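Local coordinates for protein glutathione reductase (Bartonella henselae, PDB 3O0H) that probably catalyses the NADPH-dependent reduction of glutathione disulfide to glutathione, using bound FAD as the redox cofactor and working as a dimer, at residues 58-63 with 119-124; 194-199 with 215-220; 420-425 with 441-446. One frame throughout, in Å; residues are numbered along the deposited sequence.

Contact 1: 58-63 with 119-124. With FAD (flavin-adenine dinucleotide), chain H.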
loop_
_atom_site.group_PDB
_atom_site.type_symbol
_atom_site.label_atom_id
_atom_site.label_comp_id
_atom_site.label_asym_id
_atom_site.label_seq_id
_atom_site.Cartn_x
_atom_site.Cartn_y
_atom_site.Cartn_z
ATOM N N TYR B 58 -18.394 17.458 -24.681
ATOM C CA TYR B 58 -19.126 16.995 -23.546
ATOM C C TYR B 58 -18.700 17.746 -22.297
ATOM O O TYR B 58 -19.175 18.862 -22.059
ATOM C CB TYR B 58 -19.034 15.446 -23.407
ATOM C CG TYR B 58 -19.974 14.890 -22.358
ATOM C CD1 TYR B 58 -19.517 14.108 -21.295
ATOM C CD2 TYR B 58 -21.350 15.170 -22.427
ATOM C CE1 TYR B 58 -20.408 13.616 -20.334
ATOM C CE2 TYR B 58 -22.216 14.681 -21.494
ATOM C CZ TYR B 58 -21.738 13.908 -20.439
ATOM O OH TYR B 58 -22.645 13.458 -19.501
ATOM N N ARG B 59 -17.832 17.161 -21.482
ATOM C CA ARG B 59 -17.415 17.814 -20.249
ATOM C C ARG B 59 -15.885 17.862 -20.084
ATOM O O ARG B 59 -15.123 16.891 -20.349
ATOM C CB ARG B 59 -18.072 17.156 -19.045
ATOM C CG ARG B 59 -19.595 17.315 -19.027
ATOM C CD ARG B 59 -20.178 16.560 -17.872
ATOM N NE ARG B 59 -19.885 17.196 -16.608
ATOM C CZ ARG B 59 -20.387 16.814 -15.431
ATOM N NH1 ARG B 59 -21.202 15.760 -15.331
ATOM N NH2 ARG B 59 -20.043 17.476 -14.337
ATOM N N ILE B 60 -15.437 19.009 -19.635
ATOM C CA ILE B 60 -14.006 19.263 -19.468
ATOM C C ILE B 60 -13.397 18.270 -18.457
ATOM O O ILE B 60 -13.953 18.042 -17.372
ATOM C CB ILE B 60 -13.743 20.698 -19.000
ATOM C CG1 ILE B 60 -14.146 21.725 -20.079
ATOM C CG2 ILE B 60 -12.267 20.871 -18.673
ATOM C CD1 ILE B 60 -13.249 21.659 -21.300
ATOM N N GLY B 61 -12.287 17.633 -18.831
ATOM C CA GLY B 61 -11.699 16.633 -17.963
ATOM C C GLY B 61 -11.656 15.257 -18.580
ATOM O O GLY B 61 -10.711 14.512 -18.322
ATOM N N GLY B 62 -12.661 14.935 -19.400
ATOM C CA GLY B 62 -12.661 13.720 -20.204
ATOM C C GLY B 62 -13.193 12.480 -19.504
ATOM O O GLY B 62 -13.805 12.555 -18.437
ATOM N N THR B 63 -12.841 11.331 -20.051
ATOM C CA THR B 63 -13.533 10.113 -19.708
ATOM C C THR B 63 -13.230 9.669 -18.282
ATOM O O THR B 63 -14.128 9.232 -17.554
ATOM C CB THR B 63 -13.213 9.001 -20.721
ATOM O OG1 THR B 63 -13.689 9.438 -22.001
ATOM C CG2 THR B 63 -13.919 7.677 -20.313
ATOM N N LEU B 119 -11.851 22.534 -11.783
ATOM C CA LEU B 119 -10.422 22.713 -11.602
ATOM C C LEU B 119 -9.654 22.504 -12.907
ATOM O O LEU B 119 -8.707 23.240 -13.188
ATOM C CB LEU B 119 -9.846 21.795 -10.506
ATOM C CG LEU B 119 -10.214 22.073 -9.031
ATOM C CD1 LEU B 119 -9.797 20.862 -8.113
ATOM C CD2 LEU B 119 -9.626 23.393 -8.492
ATOM N N TYR B 120 -10.032 21.506 -13.689
ATOM C CA TYR B 120 -9.479 21.371 -15.045
ATOM C C TYR B 120 -9.755 22.576 -15.940
ATOM O O TYR B 120 -8.852 23.095 -16.626
ATOM C CB TYR B 120 -9.916 20.095 -15.714
ATOM C CG TYR B 120 -9.173 18.887 -15.185
ATOM C CD1 TYR B 120 -9.764 18.023 -14.290
ATOM C CD2 TYR B 120 -7.852 18.623 -15.571
ATOM C CE1 TYR B 120 -9.079 16.897 -13.792
ATOM C CE2 TYR B 120 -7.144 17.504 -15.062
ATOM C CZ TYR B 120 -7.784 16.651 -14.165
ATOM O OH TYR B 120 -7.127 15.533 -13.650
ATOM N N ARG B 121 -10.993 23.033 -15.921
ATOM C CA ARG B 121 -11.364 24.239 -16.662
ATOM C C ARG B 121 -10.521 25.455 -16.258
ATOM O O ARG B 121 -9.992 26.176 -17.121
ATOM C CB ARG B 121 -12.865 24.486 -16.476
ATOM C CG ARG B 121 -13.398 25.705 -17.200
ATOM C CD ARG B 121 -14.872 26.000 -16.883
ATOM N NE ARG B 121 -15.470 26.757 -17.985
ATOM C CZ ARG B 121 -15.900 26.222 -19.136
ATOM N NH1 ARG B 121 -15.854 24.905 -19.355
ATOM N NH2 ARG B 121 -16.405 27.013 -20.073
ATOM N N GLU B 122 -10.378 25.674 -14.950
ATOM C CA GLU B 122 -9.537 26.759 -14.409
ATOM C C GLU B 122 -8.081 26.652 -14.865
ATOM O O GLU B 122 -7.428 27.646 -15.173
ATOM C CB GLU B 122 -9.506 26.714 -12.887
ATOM C CG GLU B 122 -10.619 27.383 -12.194
ATOM C CD GLU B 122 -10.168 28.064 -10.889
ATOM O OE1 GLU B 122 -9.104 27.745 -10.292
ATOM O OE2 GLU B 122 -10.888 28.946 -10.464
ATOM N N GLY B 123 -7.562 25.436 -14.861
ATOM C CA GLY B 123 -6.172 25.211 -15.290
ATOM C C GLY B 123 -5.970 25.616 -16.731
ATOM O O GLY B 123 -4.975 26.244 -17.073
ATOM N N LEU B 124 -6.931 25.284 -17.571
ATOM C CA LEU B 124 -6.894 25.675 -18.992
ATOM C C LEU B 124 -6.939 27.177 -19.107
ATOM O O LEU B 124 -6.164 27.793 -19.832
ATOM C CB LEU B 124 -8.071 25.089 -19.746
ATOM C CG LEU B 124 -8.079 23.590 -19.959
ATOM C CD1 LEU B 124 -9.431 23.054 -20.448
ATOM C CD2 LEU B 124 -6.958 23.207 -20.931
HETATM P PA FAD H . -10.491 10.994 -23.015
HETATM O O1A FAD H . -11.540 9.955 -23.267
HETATM O O2A FAD H . -10.171 11.211 -21.561
HETATM O O5B FAD H . -10.854 12.404 -23.672
HETATM C C5B FAD H . -11.372 12.561 -24.977
HETATM C C4B FAD H . -12.265 13.784 -24.913
HETATM O O4B FAD H . -12.570 14.263 -26.214
HETATM C C3B FAD H . -13.601 13.540 -24.220
HETATM O O3B FAD H . -13.810 14.517 -23.195
HETATM C C2B FAD H . -14.632 13.690 -25.322
HETATM O O2B FAD H . -15.821 14.264 -24.831
HETATM C C1B FAD H . -13.984 14.628 -26.282
HETATM N N9A FAD H . -14.210 14.519 -27.733
HETATM C C8A FAD H . -14.125 13.405 -28.515
HETATM N N7A FAD H . -14.258 13.778 -29.797
HETATM C C5A FAD H . -14.421 15.134 -29.817
HETATM C C6A FAD H . -14.521 16.050 -30.830
HETATM N N6A FAD H . -14.546 15.701 -32.126
HETATM N N1A FAD H . -14.640 17.383 -30.517
HETATM C C2A FAD H . -14.610 17.775 -29.199
HETATM N N3A FAD H . -14.476 16.877 -28.194
HETATM C C4A FAD H . -14.340 15.586 -28.530
HETATM N N1 FAD H . -7.741 4.318 -17.024
HETATM C C2 FAD H . -6.840 4.182 -15.987
HETATM O O2 FAD H . -5.625 4.486 -16.103
HETATM N N3 FAD H . -7.269 3.718 -14.807
HETATM C C4 FAD H . -8.594 3.398 -14.563
HETATM O O4 FAD H . -8.888 3.019 -13.422
HETATM C C4X FAD H . -9.513 3.532 -15.605
HETATM N N5 FAD H . -10.840 3.250 -15.429
HETATM C C5X FAD H . -11.714 3.446 -16.498
HETATM C C6 FAD H . -13.049 3.138 -16.303
HETATM C C7 FAD H . -13.971 3.325 -17.325
HETATM C C7M FAD H . -15.426 2.986 -17.056
HETATM C C8 FAD H . -13.553 3.826 -18.542
HETATM C C8M FAD H . -14.530 4.001 -19.686
HETATM C C9 FAD H . -12.209 4.112 -18.754
HETATM C C9A FAD H . -11.282 3.915 -17.725
HETATM N N10 FAD H . -9.935 4.194 -17.881
HETATM C C10 FAD H . -9.069 4.027 -16.830
HETATM C "C1'" FAD H . -9.377 4.686 -19.158
HETATM C "C2'" FAD H . -9.194 6.182 -19.214
HETATM O "O2'" FAD H . -10.458 6.798 -19.053
HETATM C "C3'" FAD H . -8.616 6.531 -20.560
HETATM O "O3'" FAD H . -7.492 5.743 -20.907
HETATM C "C4'" FAD H . -8.326 8.014 -20.639
HETATM O "O4'" FAD H . -9.531 8.727 -20.343
HETATM C "C5'" FAD H . -7.856 8.403 -22.035
HETATM O "O5'" FAD H . -7.520 9.807 -22.082
HETATM P P FAD H . -7.695 10.526 -23.507
HETATM O O1P FAD H . -7.143 11.932 -23.434
HETATM O O2P FAD H . -7.063 9.673 -24.585
HETATM O O3P FAD H . -9.233 10.517 -23.889
#
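The loop of residues 58-63 runs past the flank of helix 102-126, with Ile60 set against Arg121 and Gly61 against Tyr120, their CA atoms 6.3 and 6.0 Å apart. In the FAD-binding Rossmann-type domain of the pyridine nucleotide-disulphide oxidoreductases, this loop follows strand 52-55 and leads into the helix that carries Cys64 of the Cys64-Cys69 disulfide. Ile60 does most of the packing. Its CG2, placed anti to the backbone N by a chi1 of -66°, lies 3.9 Å from Tyr120 CB and 4.0 Å from Leu124 CD1, touching two residues one turn apart on the same side of the helix. Toward Leu124 the two side chains meet tip to tip. The other branch turns to Arg121, whose long chain, extended from CG to NE, passes Ile60 at about a right angle and brings NH1 to 3.7 Å from Ile60 CG1. The guanidinium finds its charge partner in Glu133, beyond both segments, while Ile131 packs on Ile60, Arg121 and Leu124 alike. Gly61 gives the Tyr120 ring a backbone neighbour at a phi of 118°, which calls for glycine. No hydrogen bond spans the two segments; part of the loop's polar bonding goes to the cofactor, while Arg59 forms a salt bridge with Glu117. Gly62 sets its CA 3.3 Å from FAD O3B of the adenosine ribose, close packing that the absence of a side chain allows. Thr63 N donates to FAD O2A at 3.1 Å with an N-H...O angle of 163°, and Thr63 OG1 donates to FAD O1A at 2.5 Å.

Contact 2: 194-199 with 215-220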
loop_
_atom_site.group_PDB
_atom_site.type_symbol
_atom_site.label_atom_id
_atom_site.label_comp_id
_atom_site.label_asym_id
_atom_site.label_seq_id
_atom_site.Cartn_x
_atom_site.Cartn_y
_atom_site.Cartn_z
ATOM N N ILE B 194 -28.712 -7.276 -11.790
ATOM C CA ILE B 194 -28.033 -6.709 -12.965
ATOM C C ILE B 194 -27.277 -7.796 -13.703
ATOM O O ILE B 194 -26.700 -8.701 -13.051
ATOM C CB ILE B 194 -27.083 -5.577 -12.588
ATOM C CG1 ILE B 194 -26.647 -4.757 -13.808
ATOM C CG2 ILE B 194 -25.816 -6.091 -11.800
ATOM C CD1 ILE B 194 -25.987 -3.443 -13.404
ATOM N N VAL B 195 -27.316 -7.712 -15.041
ATOM C CA VAL B 195 -26.477 -8.550 -15.901
ATOM C C VAL B 195 -25.372 -7.657 -16.488
ATOM O O VAL B 195 -25.666 -6.572 -17.003
ATOM C CB VAL B 195 -27.269 -9.220 -17.030
ATOM C CG1 VAL B 195 -26.313 -9.904 -18.020
ATOM C CG2 VAL B 195 -28.290 -10.221 -16.477
ATOM N N ILE B 196 -24.119 -8.089 -16.352
ATOM C CA ILE B 196 -22.940 -7.342 -16.896
ATOM C C ILE B 196 -22.442 -8.200 -18.039
ATOM O O ILE B 196 -22.087 -9.364 -17.798
ATOM C CB ILE B 196 -21.773 -7.242 -15.902
ATOM C CG1 ILE B 196 -22.160 -6.702 -14.509
ATOM C CG2 ILE B 196 -20.549 -6.441 -16.521
ATOM C CD1 ILE B 196 -22.835 -5.433 -14.538
ATOM N N VAL B 197 -22.392 -7.646 -19.260
ATOM C CA VAL B 197 -21.880 -8.371 -20.412
ATOM C C VAL B 197 -20.423 -7.975 -20.701
ATOM O O VAL B 197 -20.157 -6.889 -21.239
ATOM C CB VAL B 197 -22.726 -8.106 -21.688
ATOM C CG1 VAL B 197 -22.256 -9.018 -22.851
ATOM C CG2 VAL B 197 -24.244 -8.262 -21.376
ATOM N N GLY B 198 -19.495 -8.863 -20.356
ATOM C CA GLY B 198 -18.074 -8.640 -20.617
ATOM C C GLY B 198 -17.250 -8.891 -19.373
ATOM O O GLY B 198 -17.594 -8.435 -18.310
ATOM N N GLY B 199 -16.202 -9.682 -19.517
ATOM C CA GLY B 199 -15.316 -10.054 -18.419
ATOM C C GLY B 199 -13.913 -9.458 -18.482
ATOM O O GLY B 199 -12.966 -10.025 -17.926
ATOM N N VAL B 215 -26.758 -6.058 -4.857
ATOM C CA VAL B 215 -27.437 -6.371 -6.108
ATOM C C VAL B 215 -27.141 -7.804 -6.519
ATOM O O VAL B 215 -25.994 -8.241 -6.487
ATOM C CB VAL B 215 -26.968 -5.416 -7.226
ATOM C CG1 VAL B 215 -27.687 -5.666 -8.506
ATOM C CG2 VAL B 215 -27.089 -3.950 -6.773
ATOM N N LYS B 216 -28.174 -8.565 -6.883
ATOM C CA LYS B 216 -27.940 -9.883 -7.445
ATOM C C LYS B 216 -27.308 -9.760 -8.818
ATOM O O LYS B 216 -27.930 -9.252 -9.764
ATOM C CB LYS B 216 -29.234 -10.712 -7.492
ATOM C CG LYS B 216 -29.066 -12.131 -8.112
ATOM C CD LYS B 216 -28.269 -13.112 -7.240
ATOM C CE LYS B 216 -27.672 -14.300 -8.097
ATOM N NZ LYS B 216 -26.324 -14.002 -8.780
ATOM N N THR B 217 -26.083 -10.264 -8.952
ATOM C CA THR B 217 -25.220 -9.895 -10.080
ATOM C C THR B 217 -24.858 -11.127 -10.893
ATOM O O THR B 217 -24.455 -12.154 -10.335
ATOM C CB THR B 217 -23.957 -9.182 -9.584
ATOM O OG1 THR B 217 -24.337 -8.012 -8.835
ATOM C CG2 THR B 217 -22.995 -8.791 -10.764
ATOM N N THR B 218 -25.040 -11.034 -12.201
ATOM C CA THR B 218 -24.584 -12.061 -13.145
ATOM C C THR B 218 -23.612 -11.438 -14.157
ATOM O O THR B 218 -23.887 -10.374 -14.727
ATOM C CB THR B 218 -25.722 -12.674 -13.907
ATOM O OG1 THR B 218 -26.682 -13.229 -12.983
ATOM C CG2 THR B 218 -25.220 -13.878 -14.806
ATOM N N LEU B 219 -22.459 -12.072 -14.337
ATOM C CA LEU B 219 -21.482 -11.591 -15.325
ATOM C C LEU B 219 -21.411 -12.630 -16.461
ATOM O O LEU B 219 -21.307 -13.831 -16.197
ATOM C CB LEU B 219 -20.120 -11.362 -14.669
ATOM C CG LEU B 219 -19.071 -10.716 -15.580
ATOM C CD1 LEU B 219 -17.998 -9.920 -14.822
ATOM C CD2 LEU B 219 -18.415 -11.804 -16.413
ATOM N N LEU B 220 -21.498 -12.168 -17.711
ATOM C CA LEU B 220 -21.407 -13.024 -18.874
ATOM C C LEU B 220 -20.064 -12.750 -19.519
ATOM O O LEU B 220 -19.626 -11.583 -19.651
ATOM C CB LEU B 220 -22.547 -12.781 -19.868
ATOM C CG LEU B 220 -23.971 -12.712 -19.282
ATOM C CD1 LEU B 220 -25.057 -12.312 -20.305
ATOM C CD2 LEU B 220 -24.294 -14.023 -18.624
#
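Val195 and Leu220 touch across two neighbouring parallel strands, 193-197 and 216-220, joined through helix 201-212 in a beta-alpha-beta crossover of Rossmann type. Leu220 repays following outward. Its CB lies 4.0 Å from Ile196 O, the carbonyl that its own N-H grips; CG, beside the backbone N at a chi1 of -47°, moves on to Val195 CG1; and CD1 ends 3.5 Å from that same methyl, with Val197 CG2 more distant. The two side chains slant across one another on the sheet face that also carries Thr218. On the other face Ile194 CG2 touches both Val215 CG1 and Thr217 OG1, each at 3.8 Å, and that hydroxyl donates to Val215 O from above the carbonyl plane. Phe210 of the crossover helix covers Ile194 and Val215.

Between the faces, five backbone hydrogen bonds join the strands, from Ile194 N to Lys216 O at one end to Gly198 N with Leu220 O, 2.8 Å, at the other. There the chain leaves the sheet at Gly198, whose phi of 131° calls for glycine, and enters a GxGxxG pattern consistent with the NADPH-binding domain of this family. Leu219 CD1 lies 3.8 Å from Gly198 O, a buried oxygen with no hydrogen-bonding partner in the model. The chemistry is therefore divided: peptide groups fix the strand alignment, while mainly apolar branches pack on the two faces and leave the glycine turn bordered by hydrocarbon.

Contact 3: 420-425 with 441-446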
loop_
_atom_site.group_PDB
_atom_site.type_symbol
_atom_site.label_atom_id
_atom_site.label_comp_id
_atom_site.label_asym_id
_atom_site.label_seq_id
_atom_site.Cartn_x
_atom_site.Cartn_y
_atom_site.Cartn_z
ATOM N N ARG B 420 18.810 -13.123 -13.119
ATOM C CA ARG B 420 18.216 -12.861 -11.786
ATOM C C ARG B 420 17.259 -11.638 -11.769
ATOM O O ARG B 420 16.705 -11.302 -10.725
ATOM C CB ARG B 420 19.292 -12.774 -10.679
ATOM C CG ARG B 420 19.959 -14.162 -10.325
ATOM C CD ARG B 420 19.014 -15.071 -9.503
ATOM N NE ARG B 420 18.847 -14.691 -8.076
ATOM C CZ ARG B 420 17.925 -15.204 -7.243
ATOM N NH1 ARG B 420 17.056 -16.119 -7.676
ATOM N NH2 ARG B 420 17.875 -14.824 -5.956
ATOM N N ILE B 421 17.003 -11.015 -12.921
ATOM C CA ILE B 421 16.086 -9.863 -12.966
ATOM C C ILE B 421 14.621 -10.312 -12.700
ATOM O O ILE B 421 14.148 -11.322 -13.254
ATOM C CB ILE B 421 16.196 -9.095 -14.294
ATOM C CG1 ILE B 421 17.603 -8.480 -14.461
ATOM C CG2 ILE B 421 15.179 -7.980 -14.319
ATOM C CD1 ILE B 421 17.907 -7.901 -15.861
ATOM N N VAL B 422 13.916 -9.559 -11.860
ATOM C CA VAL B 422 12.468 -9.775 -11.662
ATOM C C VAL B 422 11.804 -9.157 -12.886
ATOM O O VAL B 422 11.892 -7.936 -13.114
ATOM C CB VAL B 422 11.928 -9.121 -10.426
ATOM C CG1 VAL B 422 10.436 -9.480 -10.262
ATOM C CG2 VAL B 422 12.753 -9.517 -9.215
ATOM N N VAL B 423 11.199 -10.024 -13.694
ATOM C CA VAL B 423 10.578 -9.644 -14.952
ATOM C C VAL B 423 9.068 -9.549 -14.920
ATOM O O VAL B 423 8.460 -9.089 -15.893
ATOM C CB VAL B 423 10.965 -10.613 -16.076
ATOM C CG1 VAL B 423 12.519 -10.592 -16.276
ATOM C CG2 VAL B 423 10.443 -12.030 -15.813
ATOM N N GLY B 424 8.454 -9.986 -13.831
ATOM C CA GLY B 424 7.006 -9.843 -13.654
ATOM C C GLY B 424 6.640 -9.878 -12.169
ATOM O O GLY B 424 7.321 -10.534 -11.381
ATOM N N ALA B 425 5.562 -9.183 -11.801
ATOM C CA ALA B 425 5.080 -9.177 -10.429
ATOM C C ALA B 425 3.556 -8.989 -10.474
ATOM O O ALA B 425 3.045 -8.089 -11.171
ATOM C CB ALA B 425 5.749 -8.036 -9.587
ATOM N N ILE B 441 8.295 0.277 -9.745
ATOM C CA ILE B 441 9.484 1.111 -9.729
ATOM C C ILE B 441 10.736 0.220 -9.694
ATOM O O ILE B 441 11.680 0.446 -10.465
ATOM C CB ILE B 441 9.472 2.024 -8.492
ATOM C CG1 ILE B 441 8.248 2.980 -8.545
ATOM C CG2 ILE B 441 10.798 2.840 -8.374
ATOM C CD1 ILE B 441 8.076 3.716 -7.205
ATOM N N SER B 442 10.719 -0.799 -8.834
ATOM C CA SER B 442 11.818 -1.733 -8.742
ATOM C C SER B 442 12.021 -2.489 -10.054
ATOM O O SER B 442 13.155 -2.643 -10.500
ATOM C CB SER B 442 11.595 -2.669 -7.564
ATOM O OG SER B 442 11.604 -1.902 -6.354
ATOM N N LEU B 443 10.936 -2.925 -10.690
ATOM C CA LEU B 443 11.014 -3.613 -11.990
ATOM C C LEU B 443 11.497 -2.675 -13.117
ATOM O O LEU B 443 12.312 -3.085 -13.960
ATOM C CB LEU B 443 9.717 -4.313 -12.381
ATOM C CG LEU B 443 9.581 -5.767 -11.899
ATOM C CD1 LEU B 443 9.571 -5.804 -10.418
ATOM C CD2 LEU B 443 8.352 -6.455 -12.440
ATOM N N LYS B 444 11.050 -1.420 -13.112
ATOM C CA LYS B 444 11.571 -0.417 -14.075
ATOM C C LYS B 444 13.092 -0.309 -13.955
ATOM O O LYS B 444 13.790 -0.075 -14.943
ATOM C CB LYS B 444 10.904 0.975 -13.864
ATOM C CG LYS B 444 11.106 1.937 -15.043
ATOM C CD LYS B 444 10.300 1.447 -16.263
ATOM C CE LYS B 444 10.321 2.376 -17.456
ATOM N NZ LYS B 444 9.733 1.654 -18.607
ATOM N N GLY B 445 13.591 -0.439 -12.732
ATOM C CA GLY B 445 14.990 -0.421 -12.422
ATOM C C GLY B 445 15.756 -1.703 -12.716
ATOM O O GLY B 445 16.973 -1.714 -12.549
ATOM N N LYS B 446 15.039 -2.743 -13.142
ATOM C CA LYS B 446 15.605 -4.081 -13.432
ATOM C C LYS B 446 16.340 -4.654 -12.233
ATOM O O LYS B 446 17.328 -5.371 -12.360
ATOM C CB LYS B 446 16.488 -4.030 -14.664
ATOM C CG LYS B 446 15.747 -3.454 -15.876
ATOM C CD LYS B 446 15.116 -4.491 -16.733
ATOM C CE LYS B 446 14.331 -3.849 -17.902
ATOM N NZ LYS B 446 15.235 -3.002 -18.669
HETATM O O HOH W 1 12.071 -5.750 -14.888
#
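Leu443 lies across Val422 where the C-terminal part of helix 432-444 rests on strand 422-428, in the dimerisation domain and its antiparallel sheet. Taken in order, the helical segment begins with residues turned elsewhere: Ile441 and Ser442 pack on the second subunit, and Ser442 OG is hydrogen-bonded to Ser442 OG of that subunit. Leu443 comes next and carries the contact. Its CG rests 3.4 Å from Val422 O, and from there the two methyls diverge. CD1 meets Val422 CG1 at 3.8 Å, the side chains crossing at about a right angle, whereas CD2 lies over the peptide of Gly424, 3.8 Å from Gly424 N, with Ala425 CB beyond. That stretch of backbone belongs to a classic beta bulge, Val423 and Gly424 both facing Val414. Phe452 and Val374 complete the surroundings of the leucine. Lys444 points its amine away to a salt bridge with Asp357. After Gly445 the chain leaves helical geometry at Lys446, whose positive phi of 56° marks a Schellman motif, with Lys446 N bonded to Leu443 O at 2.9 Å. This turn lays the lysine backbone beside Ile421: Ile421 CG1 is 3.8 Å from Lys446 O, and Ile421 CG2 approaches Lys446 CB. The lysine chain, bent at chi2 and chi4, carries its end away from the strand.

No direct hydrogen bond spans the segments, but one water lies 2.8 Å from both Val422 O and Leu443 O and probably bridges them, although other acceptors compete for its protons. An otherwise apolar contact thus gains a probable polar link.

How the contacts relate
From the N terminus, contact 1 comes first: 58-63 meets 119-124 after an intervening stretch of 55 residues and ties the cofactor loop to the long helix 102-126. Contact 2 closes a shorter loop, from 194-199 to 215-220, in the four-stranded parallel sheet. Contact 3 returns 441-446 onto 420-425 after another 15 residues. The three loops follow in series, with no nesting or crossing. Contacts 1 and 2 lie in the nucleotide-binding part of the chain, contact 3 in the dimerisation domain, and the centres lie about 32 to 36 Å apart. Contacts 2 and 3 join elements close in sequence, while contact 1 spans a longer, mostly helical excursion; only contact 3 touches the second subunit.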